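Local coordinates for Sodium/calcium exchanger membrane region domain-containing protein (Archaeoglobus fulgidus, PDB 4KPP) that exchanges protons for calcium ions across the membrane as a cation antiporter of the sodium/calcium exchanger family, at residues A46-S51 with E255-I260. Residues are numbered along the deposited sequence; the frame is centred on the assembly and turned at random.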
ATOM      1  N   ALA A  46      -4.049  -3.489  14.970  1.00 24.78           N
ATOM      2  CA  ALA A  46      -5.279  -2.865  14.500  1.00 26.71           C
ATOM      3  C   ALA A  46      -5.477  -3.085  13.001  1.00 28.02           C
ATOM      4  O   ALA A  46      -6.605  -3.103  12.515  1.00 30.09           O
ATOM      5  CB  ALA A  46      -5.280  -1.378  14.832  1.00 25.27           C
ATOM      6  N   SER A  47      -4.375  -3.259  12.277  1.00 27.20           N
ATOM      7  CA  SER A  47      -4.438  -3.493  10.838  1.00 29.01           C
ATOM      8  C   SER A  47      -5.060  -4.846  10.487  1.00 28.07           C
ATOM      9  O   SER A  47      -5.831  -4.945   9.531  1.00 26.00           O
ATOM     10  CB  SER A  47      -3.051  -3.364  10.204  1.00 30.54           C
ATOM     11  OG  SER A  47      -3.122  -3.558   8.803  1.00 33.90           O
ATOM     12  N   PHE A  48      -4.722  -5.885  11.248  1.00 26.95           N
ATOM     13  CA  PHE A  48      -5.315  -7.203  11.031  1.00 26.59           C
ATOM     14  C   PHE A  48      -6.801  -7.180  11.374  1.00 24.60           C
ATOM     15  O   PHE A  48      -7.614  -7.819  10.703  1.00 24.48           O
ATOM     16  CB  PHE A  48      -4.617  -8.281  11.868  1.00 30.64           C
ATOM     17  CG  PHE A  48      -3.234  -8.630  11.393  1.00 34.68           C
ATOM     18  CD1 PHE A  48      -3.052  -9.429  10.274  1.00 36.29           C
ATOM     19  CD2 PHE A  48      -2.116  -8.182  12.080  1.00 34.41           C
ATOM     20  CE1 PHE A  48      -1.780  -9.757   9.838  1.00 35.03           C
ATOM     21  CE2 PHE A  48      -0.843  -8.507  11.647  1.00 34.85           C
ATOM     22  CZ  PHE A  48      -0.676  -9.296  10.526  1.00 33.90           C
ATOM     23  N   LEU A  49      -7.143  -6.446  12.430  1.00 20.80           N
ATOM     24  CA  LEU A  49      -8.533  -6.296  12.846  1.00 25.02           C
ATOM     25  C   LEU A  49      -9.346  -5.663  11.726  1.00 27.57           C
ATOM     26  O   LEU A  49     -10.433  -6.139  11.392  1.00 22.86           O
ATOM     27  CB  LEU A  49      -8.632  -5.447  14.117  1.00 25.19           C
ATOM     28  CG  LEU A  49      -7.942  -6.021  15.358  1.00 32.71           C
ATOM     29  CD1 LEU A  49      -7.894  -4.995  16.486  1.00 30.57           C
ATOM     30  CD2 LEU A  49      -8.626  -7.305  15.820  1.00 33.69           C
ATOM     31  N   ILE A  50      -8.800  -4.596  11.147  1.00 28.98           N
ATOM     32  CA  ILE A  50      -9.438  -3.903  10.035  1.00 31.26           C
ATOM     33  C   ILE A  50      -9.632  -4.836   8.844  1.00 29.37           C
ATOM     34  O   ILE A  50     -10.696  -4.855   8.233  1.00 28.22           O
ATOM     35  CB  ILE A  50      -8.633  -2.653   9.614  1.00 33.26           C
ATOM     36  CG1 ILE A  50      -8.847  -1.530  10.628  1.00 31.94           C
ATOM     37  CG2 ILE A  50      -9.050  -2.182   8.231  1.00 31.08           C
ATOM     38  CD1 ILE A  50      -8.030  -0.291  10.361  1.00 31.17           C
ATOM     39  N   SER A  51      -8.612  -5.630   8.536  1.00 33.01           N
ATOM     40  CA  SER A  51      -8.703  -6.569   7.425  1.00 36.59           C
ATOM     41  C   SER A  51      -9.756  -7.641   7.690  1.00 32.91           C
ATOM     42  O   SER A  51     -10.530  -7.988   6.798  1.00 29.91           O
ATOM     43  CB  SER A  51      -7.344  -7.205   7.138  1.00 39.08           C
ATOM     44  OG  SER A  51      -6.449  -6.238   6.622  1.00 41.96           O
ATOM     45  N   GLU A 255       3.188  -2.029   5.779  1.00 33.43           N
ATOM     46  CA  GLU A 255       2.912  -2.965   4.692  1.00 33.62           C
ATOM     47  C   GLU A 255       3.027  -4.428   5.132  1.00 36.17           C
ATOM     48  O   GLU A 255       2.645  -5.335   4.391  1.00 41.30           O
ATOM     49  CB  GLU A 255       3.843  -2.697   3.504  1.00 35.70           C
ATOM     50  CG  GLU A 255       3.824  -1.261   2.980  1.00 37.61           C
ATOM     51  CD  GLU A 255       2.563  -0.919   2.201  1.00 41.47           C
ATOM     52  OE1 GLU A 255       1.976   0.149   2.476  1.00 42.25           O
ATOM     53  OE2 GLU A 255       2.169  -1.704   1.310  1.00 36.81           O
ATOM     54  N   SER A 256       3.553  -4.654   6.332  1.00 30.48           N
ATOM     55  CA  SER A 256       3.683  -6.011   6.873  1.00 33.99           C
ATOM     56  C   SER A 256       2.369  -6.794   7.049  1.00 37.50           C
ATOM     57  O   SER A 256       2.299  -7.959   6.650  1.00 37.28           O
ATOM     58  CB  SER A 256       4.477  -6.012   8.185  1.00 38.01           C
ATOM     59  OG  SER A 256       5.839  -5.703   7.950  1.00 44.24           O
ATOM     60  N   PRO A 257       1.337  -6.180   7.666  1.00 37.72           N
ATOM     61  CA  PRO A 257       0.087  -6.934   7.825  1.00 38.06           C
ATOM     62  C   PRO A 257      -0.503  -7.349   6.484  1.00 34.69           C
ATOM     63  O   PRO A 257      -1.043  -8.449   6.358  1.00 33.63           O
ATOM     64  CB  PRO A 257      -0.842  -5.929   8.512  1.00 37.38           C
ATOM     65  CG  PRO A 257       0.080  -5.021   9.251  1.00 38.46           C
ATOM     66  CD  PRO A 257       1.274  -4.877   8.358  1.00 36.32           C
ATOM     67  N   GLU A 258      -0.387  -6.467   5.497  1.00 31.19           N
ATOM     68  CA  GLU A 258      -0.833  -6.752   4.140  1.00 37.15           C
ATOM     69  C   GLU A 258      -0.047  -7.913   3.536  1.00 37.18           C
ATOM     70  O   GLU A 258      -0.610  -8.766   2.849  1.00 37.01           O
ATOM     71  CB  GLU A 258      -0.665  -5.509   3.269  1.00 41.87           C
ATOM     72  CG  GLU A 258      -0.854  -5.752   1.786  1.00 46.87           C
ATOM     73  CD  GLU A 258      -0.077  -4.761   0.949  1.00 52.36           C
ATOM     74  OE1 GLU A 258      -0.461  -4.522  -0.214  1.00 54.49           O
ATOM     75  OE2 GLU A 258       0.928  -4.223   1.458  1.00 54.34           O
ATOM     76  N   LEU A 259       1.256  -7.936   3.796  1.00 37.92           N
ATOM     77  CA  LEU A 259       2.125  -8.993   3.290  1.00 39.19           C
ATOM     78  C   LEU A 259       1.809 -10.336   3.939  1.00 37.99           C
ATOM     79  O   LEU A 259       1.735 -11.358   3.258  1.00 40.70           O
ATOM     80  CB  LEU A 259       3.594  -8.633   3.512  1.00 42.56           C
ATOM     81  CG  LEU A 259       4.368  -8.125   2.295  1.00 46.05           C
ATOM     82  CD1 LEU A 259       4.419  -9.200   1.221  1.00 45.87           C
ATOM     83  CD2 LEU A 259       3.758  -6.841   1.744  1.00 47.60           C
ATOM     84  N   ILE A 260       1.624 -10.327   5.254  1.00 32.31           N
ATOM     85  CA  ILE A 260       1.303 -11.540   6.001  1.00 33.52           C
ATOM     86  C   ILE A 260       0.011 -12.200   5.508  1.00 32.04           C
ATOM     87  O   ILE A 260      -0.056 -13.422   5.365  1.00 31.27           O
ATOM     88  CB  ILE A 260       1.201 -11.250   7.513  1.00 34.63           C
ATOM     89  CG1 ILE A 260       2.569 -10.847   8.065  1.00 36.50           C
ATOM     90  CG2 ILE A 260       0.672 -12.463   8.265  1.00 37.78           C
ATOM     91  CD1 ILE A 260       2.538 -10.419   9.519  1.00 38.04           C
TER
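Phe48 and Pro257 mark the place where helices 32-60 and 242-267 come together, their CA atoms 6.3 Å apart and the local axes 9.5 Å apart at closest approach, crossing at -49°. The pyrrolidine ring of Pro257 is directed at the other helix and fits against two consecutive residues of it. Ser47 touches its CB and CG: with OG anti to the backbone N (chi1 -178°), the hydroxyl extends to 3.3 Å from Pro257 CB, a van der Waals contact and not a hydrogen bond. Phe48 meets the same proline with a ring face. Pro257 CB lies over that face in a CH-pi contact, 4.1 Å from the centroid and only 15° off the ring normal. Both helices are predicted transmembrane segments, one from each of the two sodium/calcium exchanger regions of the chain, and Pro257 falls at a kink in helix 242-267, where its imide nitrogen, having no hydrogen, cannot bond to the preceding turn. One turn further along, Ile260 reaches the rim of the phenyl group instead, placing CD1 near the ring plane, 3.6 Å from Phe48 CZ. A leucine in place of Phe48 would probably cost Pro257 CB its aromatic face and take from Ile260 CD1 the ring edge it rests against. Helix 4-14 lends a further neighbour to the phenylalanine through Ile13, while Ser47 also touches Pro77 of helix 76-91. On the far side of the kinked helix, the side chain of Glu258 sets out away from helix 32-60, and its carboxyl group is hydrogen-bonded to Ser281.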